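Local coordinates for protein metal-dependent hydrolase (Lactobacillus plantarum, PDB 2F6K) that probably acts as a metal-dependent decarboxylase of the amidohydrolase family on aminocarboxymuconate semialdehyde, using a bound manganese ion, at residues V121-F132 / I150-A159; A256-G264 / A295-L304. One frame throughout, in Å; residues are numbered along the deposited sequence.

Contact 1: V121-F132 / I150-A159. With MN (manganese (II) ion), chain C.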
ATOM      1  N   VAL A 121      24.492   6.948  17.900  1.00 27.83           N
ATOM      2  CA  VAL A 121      23.169   6.356  17.833  1.00 28.01           C
ATOM      3  C   VAL A 121      22.962   5.521  16.578  1.00 28.60           C
ATOM      4  O   VAL A 121      23.686   5.660  15.586  1.00 27.44           O
ATOM      5  CB  VAL A 121      22.053   7.436  17.866  1.00 27.50           C
ATOM      6  CG1 VAL A 121      22.173   8.275  19.123  1.00 26.40           C
ATOM      7  CG2 VAL A 121      22.131   8.307  16.627  1.00 25.52           C
ATOM      8  N   THR A 122      21.976   4.634  16.648  1.00 25.88           N
ATOM      9  CA  THR A 122      21.612   3.806  15.512  1.00 26.54           C
ATOM     10  C   THR A 122      20.157   4.147  15.245  1.00 24.95           C
ATOM     11  O   THR A 122      19.377   4.294  16.184  1.00 23.74           O
ATOM     12  CB  THR A 122      21.741   2.293  15.807  1.00 27.57           C
ATOM     13  OG1 THR A 122      21.241   1.554  14.683  1.00 31.87           O
ATOM     14  CG2 THR A 122      20.953   1.900  17.026  1.00 22.59           C
ATOM     15  N   VAL A 123      19.796   4.295  13.977  1.00 22.39           N
ATOM     16  CA  VAL A 123      18.423   4.631  13.633  1.00 23.03           C
ATOM     17  C   VAL A 123      17.893   3.785  12.477  1.00 24.64           C
ATOM     18  O   VAL A 123      18.648   3.353  11.593  1.00 25.12           O
ATOM     19  CB  VAL A 123      18.292   6.140  13.267  1.00 25.00           C
ATOM     20  CG1 VAL A 123      18.719   6.992  14.452  1.00 23.11           C
ATOM     21  CG2 VAL A 123      19.150   6.477  12.036  1.00 19.67           C
ATOM     22  N   PRO A 124      16.579   3.533  12.470  1.00 25.68           N
ATOM     23  CA  PRO A 124      15.971   2.736  11.408  1.00 25.61           C
ATOM     24  C   PRO A 124      15.763   3.589  10.172  1.00 27.33           C
ATOM     25  O   PRO A 124      15.406   4.764  10.283  1.00 27.45           O
ATOM     26  CB  PRO A 124      14.650   2.304  12.029  1.00 28.77           C
ATOM     27  CG  PRO A 124      14.266   3.512  12.823  1.00 27.97           C
ATOM     28  CD  PRO A 124      15.580   3.897  13.491  1.00 28.23           C
ATOM     29  N   THR A 125      15.987   3.007   8.997  1.00 27.80           N
ATOM     30  CA  THR A 125      15.787   3.737   7.755  1.00 26.26           C
ATOM     31  C   THR A 125      14.369   4.272   7.800  1.00 26.35           C
ATOM     32  O   THR A 125      14.100   5.383   7.348  1.00 29.72           O
ATOM     33  CB  THR A 125      15.961   2.824   6.542  1.00 28.69           C
ATOM     34  OG1 THR A 125      15.280   1.586   6.779  1.00 27.57           O
ATOM     35  CG2 THR A 125      17.445   2.553   6.293  1.00 27.02           C
ATOM     36  N   ASN A 126      13.460   3.475   8.356  1.00 24.31           N
ATOM     37  CA  ASN A 126      12.065   3.891   8.506  1.00 26.09           C
ATOM     38  C   ASN A 126      11.471   3.145   9.686  1.00 24.97           C
ATOM     39  O   ASN A 126      11.765   1.963   9.897  1.00 27.51           O
ATOM     40  CB  ASN A 126      11.248   3.597   7.244  1.00 25.94           C
ATOM     41  CG  ASN A 126      10.469   2.295   7.337  1.00 28.45           C
ATOM     42  OD1 ASN A 126       9.464   2.200   8.047  1.00 26.23           O
ATOM     43  ND2 ASN A 126      10.934   1.282   6.623  1.00 28.19           N
ATOM     44  N   SER A 127      10.664   3.846  10.471  1.00 23.68           N
ATOM     45  CA  SER A 127      10.016   3.246  11.621  1.00 25.68           C
ATOM     46  C   SER A 127       8.540   3.305  11.298  1.00 27.88           C
ATOM     47  O   SER A 127       7.937   4.376  11.332  1.00 26.27           O
ATOM     48  CB  SER A 127      10.324   4.046  12.888  1.00 27.72           C
ATOM     49  OG  SER A 127       9.713   3.456  14.025  1.00 27.84           O
ATOM     50  N   ARG A 128       7.975   2.152  10.952  1.00 29.09           N
ATOM     51  CA  ARG A 128       6.563   2.055  10.584  1.00 29.58           C
ATOM     52  C   ARG A 128       6.114   3.159   9.632  1.00 29.36           C
ATOM     53  O   ARG A 128       4.994   3.655   9.747  1.00 28.74           O
ATOM     54  CB  ARG A 128       5.651   2.072  11.824  1.00 28.86           C
ATOM     55  CG  ARG A 128       5.695   0.798  12.673  1.00 30.44           C
ATOM     56  CD  ARG A 128       4.584   0.799  13.727  1.00 33.55           C
ATOM     57  NE  ARG A 128       3.261   0.545  13.153  1.00 39.84           N
ATOM     58  CZ  ARG A 128       2.784  -0.668  12.873  1.00 37.95           C
ATOM     59  NH1 ARG A 128       3.516  -1.742  13.115  1.00 38.66           N
ATOM     60  NH2 ARG A 128       1.573  -0.810  12.354  1.00 35.05           N
ATOM     61  N   GLY A 129       6.978   3.560   8.705  1.00 28.50           N
ATOM     62  CA  GLY A 129       6.569   4.583   7.758  1.00 29.48           C
ATOM     63  C   GLY A 129       7.239   5.940   7.862  1.00 30.21           C
ATOM     64  O   GLY A 129       7.173   6.733   6.920  1.00 31.16           O
ATOM     65  N   LEU A 130       7.853   6.235   9.004  1.00 29.70           N
ATOM     66  CA  LEU A 130       8.554   7.505   9.155  1.00 30.35           C
ATOM     67  C   LEU A 130      10.005   7.244   8.750  1.00 28.97           C
ATOM     68  O   LEU A 130      10.764   6.624   9.495  1.00 27.55           O
ATOM     69  CB  LEU A 130       8.487   8.004  10.603  1.00 31.85           C
ATOM     70  CG  LEU A 130       8.924   9.466  10.802  1.00 36.47           C
ATOM     71  CD1 LEU A 130       8.613   9.917  12.216  1.00 36.62           C
ATOM     72  CD2 LEU A 130      10.408   9.609  10.521  1.00 36.44           C
ATOM     73  N   TYR A 131      10.379   7.702   7.559  1.00 26.95           N
ATOM     74  CA  TYR A 131      11.732   7.497   7.057  1.00 26.44           C
ATOM     75  C   TYR A 131      12.707   8.521   7.618  1.00 27.14           C
ATOM     76  O   TYR A 131      12.370   9.699   7.777  1.00 24.15           O
ATOM     77  CB  TYR A 131      11.749   7.537   5.518  1.00 27.43           C
ATOM     78  CG  TYR A 131      11.268   6.248   4.889  1.00 28.68           C
ATOM     79  CD1 TYR A 131       9.912   5.918   4.869  1.00 28.57           C
ATOM     80  CD2 TYR A 131      12.183   5.298   4.425  1.00 30.09           C
ATOM     81  CE1 TYR A 131       9.480   4.671   4.420  1.00 25.80           C
ATOM     82  CE2 TYR A 131      11.762   4.044   3.975  1.00 28.41           C
ATOM     83  CZ  TYR A 131      10.412   3.735   3.982  1.00 29.14           C
ATOM     84  OH  TYR A 131       9.996   2.471   3.625  1.00 26.49           O
ATOM     85  N   PHE A 132      13.922   8.071   7.918  1.00 26.79           N
ATOM     86  CA  PHE A 132      14.903   8.982   8.469  1.00 27.30           C
ATOM     87  C   PHE A 132      15.103  10.102   7.463  1.00 27.19           C
ATOM     88  O   PHE A 132      15.007   9.888   6.259  1.00 27.78           O
ATOM     89  CB  PHE A 132      16.217   8.265   8.740  1.00 27.09           C
ATOM     90  CG  PHE A 132      17.073   8.960   9.755  1.00 31.44           C
ATOM     91  CD1 PHE A 132      16.630   9.103  11.073  1.00 31.29           C
ATOM     92  CD2 PHE A 132      18.314   9.482   9.401  1.00 28.38           C
ATOM     93  CE1 PHE A 132      17.419   9.760  12.026  1.00 32.10           C
ATOM     94  CE2 PHE A 132      19.109  10.139  10.345  1.00 28.24           C
ATOM     95  CZ  PHE A 132      18.660  10.278  11.659  1.00 31.07           C
ATOM     96  N   ILE A 150      27.823  10.190  15.721  1.00 30.32           N
ATOM     97  CA  ILE A 150      27.870   9.153  14.710  1.00 28.41           C
ATOM     98  C   ILE A 150      26.421   8.644  14.639  1.00 28.93           C
ATOM     99  O   ILE A 150      25.819   8.317  15.666  1.00 28.27           O
ATOM    100  CB  ILE A 150      28.778   7.984  15.155  1.00 31.72           C
ATOM    101  CG1 ILE A 150      30.244   8.431  15.169  1.00 29.78           C
ATOM    102  CG2 ILE A 150      28.571   6.781  14.233  1.00 29.04           C
ATOM    103  CD1 ILE A 150      31.154   7.499  15.921  1.00 25.71           C
ATOM    104  N   VAL A 151      25.854   8.603  13.439  1.00 27.93           N
ATOM    105  CA  VAL A 151      24.498   8.115  13.256  1.00 26.14           C
ATOM    106  C   VAL A 151      24.541   6.962  12.260  1.00 28.01           C
ATOM    107  O   VAL A 151      24.833   7.155  11.076  1.00 28.08           O
ATOM    108  CB  VAL A 151      23.576   9.221  12.723  1.00 27.46           C
ATOM    109  CG1 VAL A 151      22.242   8.638  12.338  1.00 22.33           C
ATOM    110  CG2 VAL A 151      23.383  10.294  13.784  1.00 28.79           C
ATOM    111  N   ALA A 152      24.270   5.755  12.744  1.00 25.77           N
ATOM    112  CA  ALA A 152      24.289   4.581  11.878  1.00 25.49           C
ATOM    113  C   ALA A 152      22.887   4.162  11.475  1.00 26.33           C
ATOM    114  O   ALA A 152      22.068   3.805  12.330  1.00 28.39           O
ATOM    115  CB  ALA A 152      24.993   3.419  12.575  1.00 20.33           C
ATOM    116  N   LEU A 153      22.617   4.215  10.171  1.00 25.24           N
ATOM    117  CA  LEU A 153      21.323   3.811   9.640  1.00 25.41           C
ATOM    118  C   LEU A 153      21.269   2.293   9.599  1.00 26.70           C
ATOM    119  O   LEU A 153      22.283   1.632   9.349  1.00 29.31           O
ATOM    120  CB  LEU A 153      21.129   4.309   8.202  1.00 25.62           C
ATOM    121  CG  LEU A 153      21.190   5.787   7.828  1.00 25.83           C
ATOM    122  CD1 LEU A 153      20.749   5.945   6.366  1.00 26.41           C
ATOM    123  CD2 LEU A 153      20.287   6.599   8.734  1.00 31.58           C
ATOM    124  N   HIS A 154      20.102   1.733   9.875  1.00 25.89           N
ATOM    125  CA  HIS A 154      19.952   0.291   9.761  1.00 29.52           C
ATOM    126  C   HIS A 154      18.654   0.046   9.010  1.00 29.92           C
ATOM    127  O   HIS A 154      17.582   0.527   9.394  1.00 27.74           O
ATOM    128  CB  HIS A 154      19.938  -0.429  11.108  1.00 31.05           C
ATOM    129  CG  HIS A 154      20.205  -1.896  10.984  1.00 33.07           C
ATOM    130  ND1 HIS A 154      19.312  -2.768  10.396  1.00 33.54           N
ATOM    131  CD2 HIS A 154      21.299  -2.634  11.296  1.00 36.18           C
ATOM    132  CE1 HIS A 154      19.844  -3.978  10.352  1.00 35.80           C
ATOM    133  NE2 HIS A 154      21.050  -3.923  10.891  1.00 36.03           N
ATOM    134  N   PRO A 155      18.740  -0.711   7.913  1.00 32.32           N
ATOM    135  CA  PRO A 155      17.548  -0.989   7.116  1.00 30.58           C
ATOM    136  C   PRO A 155      16.452  -1.754   7.834  1.00 29.73           C
ATOM    137  O   PRO A 155      16.711  -2.619   8.675  1.00 28.60           O
ATOM    138  CB  PRO A 155      18.110  -1.756   5.916  1.00 30.72           C
ATOM    139  CG  PRO A 155      19.230  -2.536   6.531  1.00 30.22           C
ATOM    140  CD  PRO A 155      19.891  -1.512   7.447  1.00 29.19           C
ATOM    141  N   ASN A 156      15.222  -1.387   7.501  1.00 28.18           N
ATOM    142  CA  ASN A 156      14.033  -2.040   8.015  1.00 31.28           C
ATOM    143  C   ASN A 156      13.207  -2.388   6.784  1.00 33.98           C
ATOM    144  O   ASN A 156      13.459  -1.871   5.687  1.00 32.76           O
ATOM    145  CB  ASN A 156      13.223  -1.105   8.907  1.00 28.95           C
ATOM    146  CG  ASN A 156      13.666  -1.151  10.350  1.00 31.52           C
ATOM    147  OD1 ASN A 156      12.852  -1.370  11.247  1.00 28.17           O
ATOM    148  ND2 ASN A 156      14.963  -0.942  10.586  1.00 27.68           N
ATOM    149  N   GLU A 157      12.224  -3.265   6.960  1.00 35.46           N
ATOM    150  CA  GLU A 157      11.357  -3.642   5.858  1.00 33.93           C
ATOM    151  C   GLU A 157      10.691  -2.369   5.361  1.00 31.54           C
ATOM    152  O   GLU A 157      10.227  -1.561   6.158  1.00 30.77           O
ATOM    153  CB  GLU A 157      10.288  -4.627   6.340  1.00 36.25           C
ATOM    154  CG  GLU A 157       9.102  -4.765   5.393  1.00 43.44           C
ATOM    155  CD  GLU A 157       8.140  -5.868   5.809  1.00 48.61           C
ATOM    156  OE1 GLU A 157       7.919  -6.029   7.032  1.00 52.47           O
ATOM    157  OE2 GLU A 157       7.604  -6.564   4.915  1.00 48.51           O
ATOM    158  N   PRO A 158      10.659  -2.163   4.035  1.00 30.68           N
ATOM    159  CA  PRO A 158      10.026  -0.962   3.474  1.00 29.81           C
ATOM    160  C   PRO A 158       8.595  -0.848   4.012  1.00 33.59           C
ATOM    161  O   PRO A 158       7.915  -1.866   4.184  1.00 31.77           O
ATOM    162  CB  PRO A 158      10.066  -1.229   1.975  1.00 28.41           C
ATOM    163  CG  PRO A 158      11.334  -2.021   1.822  1.00 29.38           C
ATOM    164  CD  PRO A 158      11.259  -2.990   2.974  1.00 26.54           C
ATOM    165  N   ALA A 159       8.140   0.376   4.283  1.00 35.82           N
ATOM    166  CA  ALA A 159       6.797   0.591   4.822  1.00 38.30           C
ATOM    167  C   ALA A 159       5.756  -0.258   4.100  1.00 41.41           C
ATOM    168  O   ALA A 159       4.956  -0.940   4.739  1.00 42.95           O
ATOM    169  CB  ALA A 159       6.423   2.070   4.740  1.00 33.45           C
TER
HETATM  170 MN    MN C 402      22.320  -5.580  10.660  1.00 26.54          MN
HETATM  171  O   HOH W   1       8.269  -0.518   8.712  1.00 46.69           O
HETATM  172  O   HOH W   2      21.814  -6.063   8.696  1.00 19.83           O
HETATM  173  O   HOH W   3      20.646  -7.038  11.278  1.00 34.63           O
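The Phe132 ring lies obliquely against Leu153, with CD2 3.6 Å from Leu153 CD2, while Val123 CG2 sits over one ring face. CG of Phe132 stands anti to its backbone N (chi1 -158°), laying the ring over these branched side chains. The Tyr131 ring has Asn126 CB over one face and Ala159 CB at its edge; its hydroxyl accepts the N-H of Ala159 (N to OH 2.9 Å, 171°) and also pairs with Asp179. Strands 121-124 and 150-154 are parallel neighbours in the TIM barrel, joined by a ladder from Val121 N to Thr125 N. Val121, Val123, Val151 and Leu153 form an apolar face, beta-branched valines suiting the extended backbone. On the other face His154 NE2 binds manganese at 2.1 Å, with His7, His9, Asp266 and two waters completing the site; His154 ND1 steadies the imidazole by donating to Pro155 O (3.1 Å). His154 O takes Thr125 N and Asn156 ND2 from opposite faces, and Asn156 OD1 accepts from His60 N. Asn126 ND2 gives to Glu157 O at 3.0 Å, while Asn126 OD1 accepts Gly129 N, an Asx motif in the type I' turn Ser127-Leu130. Gly129 suits its positive phi (112°), where a side chain would press on Arg128 O.

Contact 2: A256-G264 / A295-L304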
ATOM      1  N   ALA A 256      33.200   6.437  -2.696  1.00 31.79           N
ATOM      2  CA  ALA A 256      33.475   6.675  -1.285  1.00 31.46           C
ATOM      3  C   ALA A 256      34.918   7.053  -1.003  1.00 33.88           C
ATOM      4  O   ALA A 256      35.821   6.756  -1.778  1.00 36.11           O
ATOM      5  CB  ALA A 256      33.110   5.441  -0.473  1.00 28.23           C
ATOM      6  N   GLN A 257      35.124   7.713   0.128  1.00 35.67           N
ATOM      7  CA  GLN A 257      36.451   8.119   0.546  1.00 37.54           C
ATOM      8  C   GLN A 257      37.088   6.877   1.178  1.00 37.06           C
ATOM      9  O   GLN A 257      36.436   6.141   1.920  1.00 38.23           O
ATOM     10  CB  GLN A 257      36.339   9.246   1.580  1.00 38.45           C
ATOM     11  CG  GLN A 257      37.327  10.384   1.390  1.00 45.38           C
ATOM     12  CD  GLN A 257      37.170  11.469   2.443  1.00 50.30           C
ATOM     13  OE1 GLN A 257      36.135  12.132   2.521  1.00 53.00           O
ATOM     14  NE2 GLN A 257      38.201  11.651   3.264  1.00 54.73           N
ATOM     15  N   PRO A 258      38.368   6.621   0.877  1.00 36.08           N
ATOM     16  CA  PRO A 258      39.100   5.469   1.411  1.00 36.22           C
ATOM     17  C   PRO A 258      39.073   5.339   2.924  1.00 36.02           C
ATOM     18  O   PRO A 258      38.985   4.232   3.448  1.00 38.64           O
ATOM     19  CB  PRO A 258      40.514   5.693   0.887  1.00 34.05           C
ATOM     20  CG  PRO A 258      40.252   6.286  -0.459  1.00 33.40           C
ATOM     21  CD  PRO A 258      39.167   7.313  -0.149  1.00 36.37           C
ATOM     22  N   GLU A 259      39.144   6.467   3.622  1.00 36.82           N
ATOM     23  CA  GLU A 259      39.154   6.474   5.082  1.00 36.38           C
ATOM     24  C   GLU A 259      37.761   6.333   5.706  1.00 36.41           C
ATOM     25  O   GLU A 259      37.633   6.214   6.929  1.00 35.47           O
ATOM     26  CB  GLU A 259      39.799   7.767   5.595  1.00 39.87           C
ATOM     27  CG  GLU A 259      41.092   8.200   4.892  1.00 45.14           C
ATOM     28  CD  GLU A 259      40.881   8.580   3.424  1.00 52.75           C
ATOM     29  OE1 GLU A 259      39.766   9.040   3.070  1.00 51.01           O
ATOM     30  OE2 GLU A 259      41.840   8.434   2.628  1.00 54.24           O
ATOM     31  N   HIS A 260      36.717   6.337   4.878  1.00 34.76           N
ATOM     32  CA  HIS A 260      35.355   6.231   5.400  1.00 33.49           C
ATOM     33  C   HIS A 260      34.709   4.855   5.251  1.00 32.79           C
ATOM     34  O   HIS A 260      33.487   4.727   5.360  1.00 31.45           O
ATOM     35  CB  HIS A 260      34.450   7.289   4.753  1.00 32.65           C
ATOM     36  CG  HIS A 260      34.736   8.690   5.201  1.00 37.27           C
ATOM     37  ND1 HIS A 260      33.957   9.767   4.825  1.00 39.17           N
ATOM     38  CD2 HIS A 260      35.713   9.193   5.994  1.00 33.58           C
ATOM     39  CE1 HIS A 260      34.442  10.870   5.368  1.00 36.33           C
ATOM     40  NE2 HIS A 260      35.508  10.549   6.081  1.00 37.48           N
ATOM     41  N   LEU A 261      35.521   3.831   5.011  1.00 30.46           N
ATOM     42  CA  LEU A 261      35.006   2.477   4.858  1.00 30.66           C
ATOM     43  C   LEU A 261      35.230   1.702   6.149  1.00 31.74           C
ATOM     44  O   LEU A 261      36.359   1.570   6.615  1.00 34.38           O
ATOM     45  CB  LEU A 261      35.696   1.787   3.683  1.00 32.82           C
ATOM     46  CG  LEU A 261      35.482   2.495   2.340  1.00 33.12           C
ATOM     47  CD1 LEU A 261      36.395   1.875   1.296  1.00 32.26           C
ATOM     48  CD2 LEU A 261      34.016   2.403   1.925  1.00 29.42           C
ATOM     49  N   LEU A 262      34.151   1.188   6.726  1.00 31.80           N
ATOM     50  CA  LEU A 262      34.240   0.467   7.987  1.00 30.42           C
ATOM     51  C   LEU A 262      33.829  -0.993   7.882  1.00 30.86           C
ATOM     52  O   LEU A 262      32.878  -1.330   7.186  1.00 32.05           O
ATOM     53  CB  LEU A 262      33.356   1.161   9.016  1.00 30.18           C
ATOM     54  CG  LEU A 262      33.614   2.657   9.205  1.00 32.08           C
ATOM     55  CD1 LEU A 262      32.467   3.270   9.998  1.00 31.69           C
ATOM     56  CD2 LEU A 262      34.940   2.859   9.925  1.00 28.77           C
ATOM     57  N   TYR A 263      34.546  -1.857   8.588  1.00 30.26           N
ATOM     58  CA  TYR A 263      34.237  -3.277   8.592  1.00 29.51           C
ATOM     59  C   TYR A 263      32.967  -3.536   9.394  1.00 32.06           C
ATOM     60  O   TYR A 263      32.675  -2.812  10.349  1.00 33.69           O
ATOM     61  CB  TYR A 263      35.375  -4.072   9.231  1.00 28.54           C
ATOM     62  CG  TYR A 263      35.004  -5.512   9.488  1.00 28.70           C
ATOM     63  CD1 TYR A 263      34.734  -6.383   8.431  1.00 31.43           C
ATOM     64  CD2 TYR A 263      34.894  -6.000  10.782  1.00 28.31           C
ATOM     65  CE1 TYR A 263      34.363  -7.706   8.665  1.00 31.79           C
ATOM     66  CE2 TYR A 263      34.528  -7.317  11.023  1.00 28.07           C
ATOM     67  CZ  TYR A 263      34.266  -8.162   9.964  1.00 30.09           C
ATOM     68  OH  TYR A 263      33.924  -9.469  10.203  1.00 33.69           O
ATOM     69  N   GLY A 264      32.235  -4.582   9.010  1.00 32.57           N
ATOM     70  CA  GLY A 264      31.015  -4.972   9.703  1.00 30.87           C
ATOM     71  C   GLY A 264      30.779  -6.465   9.502  1.00 33.09           C
ATOM     72  O   GLY A 264      31.019  -6.987   8.410  1.00 31.45           O
ATOM     73  N   ALA A 295      42.795  -0.473   6.488  1.00 34.18           N
ATOM     74  CA  ALA A 295      41.939   0.690   6.741  1.00 33.66           C
ATOM     75  C   ALA A 295      40.515   0.269   7.072  1.00 34.07           C
ATOM     76  O   ALA A 295      39.923   0.737   8.048  1.00 32.85           O
ATOM     77  CB  ALA A 295      41.929   1.607   5.522  1.00 32.87           C
ATOM     78  N   ILE A 296      39.982  -0.623   6.247  1.00 34.17           N
ATOM     79  CA  ILE A 296      38.631  -1.127   6.406  1.00 34.39           C
ATOM     80  C   ILE A 296      38.445  -1.910   7.697  1.00 34.99           C
ATOM     81  O   ILE A 296      37.441  -1.754   8.384  1.00 35.74           O
ATOM     82  CB  ILE A 296      38.250  -2.021   5.211  1.00 31.74           C
ATOM     83  CG1 ILE A 296      38.175  -1.173   3.942  1.00 26.55           C
ATOM     84  CG2 ILE A 296      36.920  -2.716   5.476  1.00 30.99           C
ATOM     85  CD1 ILE A 296      37.830  -1.957   2.707  1.00 26.73           C
ATOM     86  N   PHE A 297      39.423  -2.738   8.031  1.00 35.87           N
ATOM     87  CA  PHE A 297      39.356  -3.553   9.237  1.00 36.67           C
ATOM     88  C   PHE A 297      39.631  -2.831  10.551  1.00 34.92           C
ATOM     89  O   PHE A 297      39.077  -3.203  11.590  1.00 34.60           O
ATOM     90  CB  PHE A 297      40.345  -4.717   9.131  1.00 37.84           C
ATOM     91  CG  PHE A 297      39.825  -5.894   8.369  1.00 40.56           C
ATOM     92  CD1 PHE A 297      40.630  -6.531   7.424  1.00 38.30           C
ATOM     93  CD2 PHE A 297      38.546  -6.387   8.612  1.00 41.11           C
ATOM     94  CE1 PHE A 297      40.171  -7.642   6.730  1.00 38.45           C
ATOM     95  CE2 PHE A 297      38.071  -7.501   7.923  1.00 40.69           C
ATOM     96  CZ  PHE A 297      38.887  -8.130   6.978  1.00 39.42           C
ATOM     97  N   TYR A 298      40.482  -1.810  10.524  1.00 34.58           N
ATOM     98  CA  TYR A 298      40.839  -1.143  11.771  1.00 36.11           C
ATOM     99  C   TYR A 298      41.058   0.377  11.737  1.00 35.98           C
ATOM    100  O   TYR A 298      40.360   1.127  12.420  1.00 34.61           O
ATOM    101  CB  TYR A 298      42.094  -1.827  12.339  1.00 32.97           C
ATOM    102  CG  TYR A 298      42.473  -1.395  13.730  1.00 33.68           C
ATOM    103  CD1 TYR A 298      41.879  -1.976  14.840  1.00 32.36           C
ATOM    104  CD2 TYR A 298      43.411  -0.381  13.939  1.00 34.57           C
ATOM    105  CE1 TYR A 298      42.205  -1.559  16.125  1.00 33.40           C
ATOM    106  CE2 TYR A 298      43.741   0.041  15.220  1.00 32.48           C
ATOM    107  CZ  TYR A 298      43.136  -0.550  16.307  1.00 32.79           C
ATOM    108  OH  TYR A 298      43.448  -0.137  17.581  1.00 37.76           O
ATOM    109  N   ASP A 299      42.026   0.829  10.950  1.00 34.88           N
ATOM    110  CA  ASP A 299      42.344   2.254  10.895  1.00 35.36           C
ATOM    111  C   ASP A 299      41.165   3.225  10.789  1.00 34.13           C
ATOM    112  O   ASP A 299      41.051   4.148  11.592  1.00 33.44           O
ATOM    113  CB  ASP A 299      43.353   2.531   9.773  1.00 33.01           C
ATOM    114  CG  ASP A 299      44.671   1.771   9.965  1.00 40.04           C
ATOM    115  OD1 ASP A 299      45.007   1.417  11.118  1.00 39.51           O
ATOM    116  OD2 ASP A 299      45.379   1.536   8.962  1.00 43.45           O
ATOM    117  N   ASN A 300      40.288   3.030   9.812  1.00 34.44           N
ATOM    118  CA  ASN A 300      39.160   3.934   9.658  1.00 35.21           C
ATOM    119  C   ASN A 300      38.283   4.015  10.905  1.00 35.69           C
ATOM    120  O   ASN A 300      37.952   5.114  11.357  1.00 33.57           O
ATOM    121  CB  ASN A 300      38.336   3.546   8.433  1.00 34.83           C
ATOM    122  CG  ASN A 300      39.125   3.705   7.149  1.00 38.00           C
ATOM    123  OD1 ASN A 300      40.139   4.402   7.128  1.00 35.71           O
ATOM    124  ND2 ASN A 300      38.666   3.074   6.073  1.00 35.01           N
ATOM    125  N   ALA A 301      37.917   2.866  11.467  1.00 35.81           N
ATOM    126  CA  ALA A 301      37.095   2.850  12.673  1.00 37.92           C
ATOM    127  C   ALA A 301      37.832   3.581  13.793  1.00 39.19           C
ATOM    128  O   ALA A 301      37.301   4.506  14.413  1.00 40.60           O
ATOM    129  CB  ALA A 301      36.812   1.415  13.094  1.00 33.69           C
ATOM    130  N   HIS A 302      39.065   3.152  14.040  1.00 41.34           N
ATOM    131  CA  HIS A 302      39.893   3.736  15.082  1.00 41.10           C
ATOM    132  C   HIS A 302      39.991   5.257  15.000  1.00 41.43           C
ATOM    133  O   HIS A 302      39.887   5.942  16.019  1.00 40.40           O
ATOM    134  CB  HIS A 302      41.298   3.146  15.033  1.00 42.41           C
ATOM    135  CG  HIS A 302      42.199   3.657  16.112  1.00 47.46           C
ATOM    136  ND1 HIS A 302      41.990   3.377  17.447  1.00 48.46           N
ATOM    137  CD2 HIS A 302      43.289   4.458  16.061  1.00 46.43           C
ATOM    138  CE1 HIS A 302      42.913   3.987  18.170  1.00 49.01           C
ATOM    139  NE2 HIS A 302      43.713   4.649  17.353  1.00 49.21           N
ATOM    140  N   ARG A 303      40.202   5.779  13.794  1.00 40.54           N
ATOM    141  CA  ARG A 303      40.327   7.221  13.602  1.00 41.87           C
ATOM    142  C   ARG A 303      39.026   7.916  13.966  1.00 43.59           C
ATOM    143  O   ARG A 303      39.026   8.972  14.601  1.00 44.91           O
ATOM    144  CB  ARG A 303      40.689   7.536  12.152  1.00 41.23           C
ATOM    145  CG  ARG A 303      40.917   9.009  11.884  1.00 43.05           C
ATOM    146  CD  ARG A 303      41.211   9.270  10.421  1.00 43.53           C
ATOM    147  NE  ARG A 303      42.317   8.451   9.935  1.00 49.11           N
ATOM    148  CZ  ARG A 303      42.177   7.389   9.142  1.00 51.28           C
ATOM    149  NH1 ARG A 303      40.971   7.009   8.740  1.00 49.97           N
ATOM    150  NH2 ARG A 303      43.245   6.715   8.736  1.00 46.67           N
ATOM    151  N   LEU A 304      37.917   7.302  13.563  1.00 42.93           N
ATOM    152  CA  LEU A 304      36.589   7.833  13.830  1.00 40.51           C
ATOM    153  C   LEU A 304      36.246   7.779  15.316  1.00 40.35           C
ATOM    154  O   LEU A 304      35.568   8.665  15.827  1.00 41.92           O
ATOM    155  CB  LEU A 304      35.554   7.043  13.023  1.00 41.18           C
ATOM    156  CG  LEU A 304      34.076   7.435  13.069  1.00 41.61           C
ATOM    157  CD1 LEU A 304      33.859   8.797  12.423  1.00 41.91           C
ATOM    158  CD2 LEU A 304      33.279   6.371  12.330  1.00 43.79           C
TER
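Asn300 reaches from its helix into the turn of 256-264, and its atoms meet mostly backbone. Asn300 CB lies 3.1 Å from Glu259 O and close to Leu261 O; CG, anti to the carbonyl carbon (chi1 -64°), directs the amide into the turn. At the tip, Asn300 ND2 donates twice: to Leu261 O at 2.8 Å, nearly straight (168°) and in the amide plane, and to Pro258 O at 2.9 Å, more bent. Both carbonyls receive it on a lone pair. Asn300 OD1 lies in the guanidinium plane of Arg303, about one turn on, and accepts from its NH1 (3.2 Å). An asparagine suits this place because a short amide can donate to one loop carbonyl and one strand carbonyl and still accept from a neighbour. Leu262 CD2 packs on Ala301, where a small residue lets the strand come close, and Phe297 turns its edge to the face of Tyr263 in a T-shaped pair, centroids 5.2 Å apart and planes at 60°. Strand 261-262, the last of the barrel, is thus held to helix 290-306, with strand 237-239 bonded beside it, while the helix also packs on strand 3-9 through Phe297, Tyr298 and Ala301.

Both contacts are largely buried and reach the same eight-stranded parallel sheet, but they occupy different layers of the barrel. Contact 1 lies nearer the chain centre and joins two adjacent strands, so regular backbone pairing dominates; the His154 side chain carries the metal, and the loops beyond meet other subunits. Contact 2 lies farther out, joining the last strand to the C-terminal helix; there one asparagine side chain supplies two of the three hydrogen bonds across, the third, between backbones, being weak, apolar and aromatic packing does most of the rest, and no other chain touches it. The nearest side-chain atom of Tyr263 is about 12 Å from manganese. The two meet where Ile150 CD1 packs 4.1 Å from Leu304 CG.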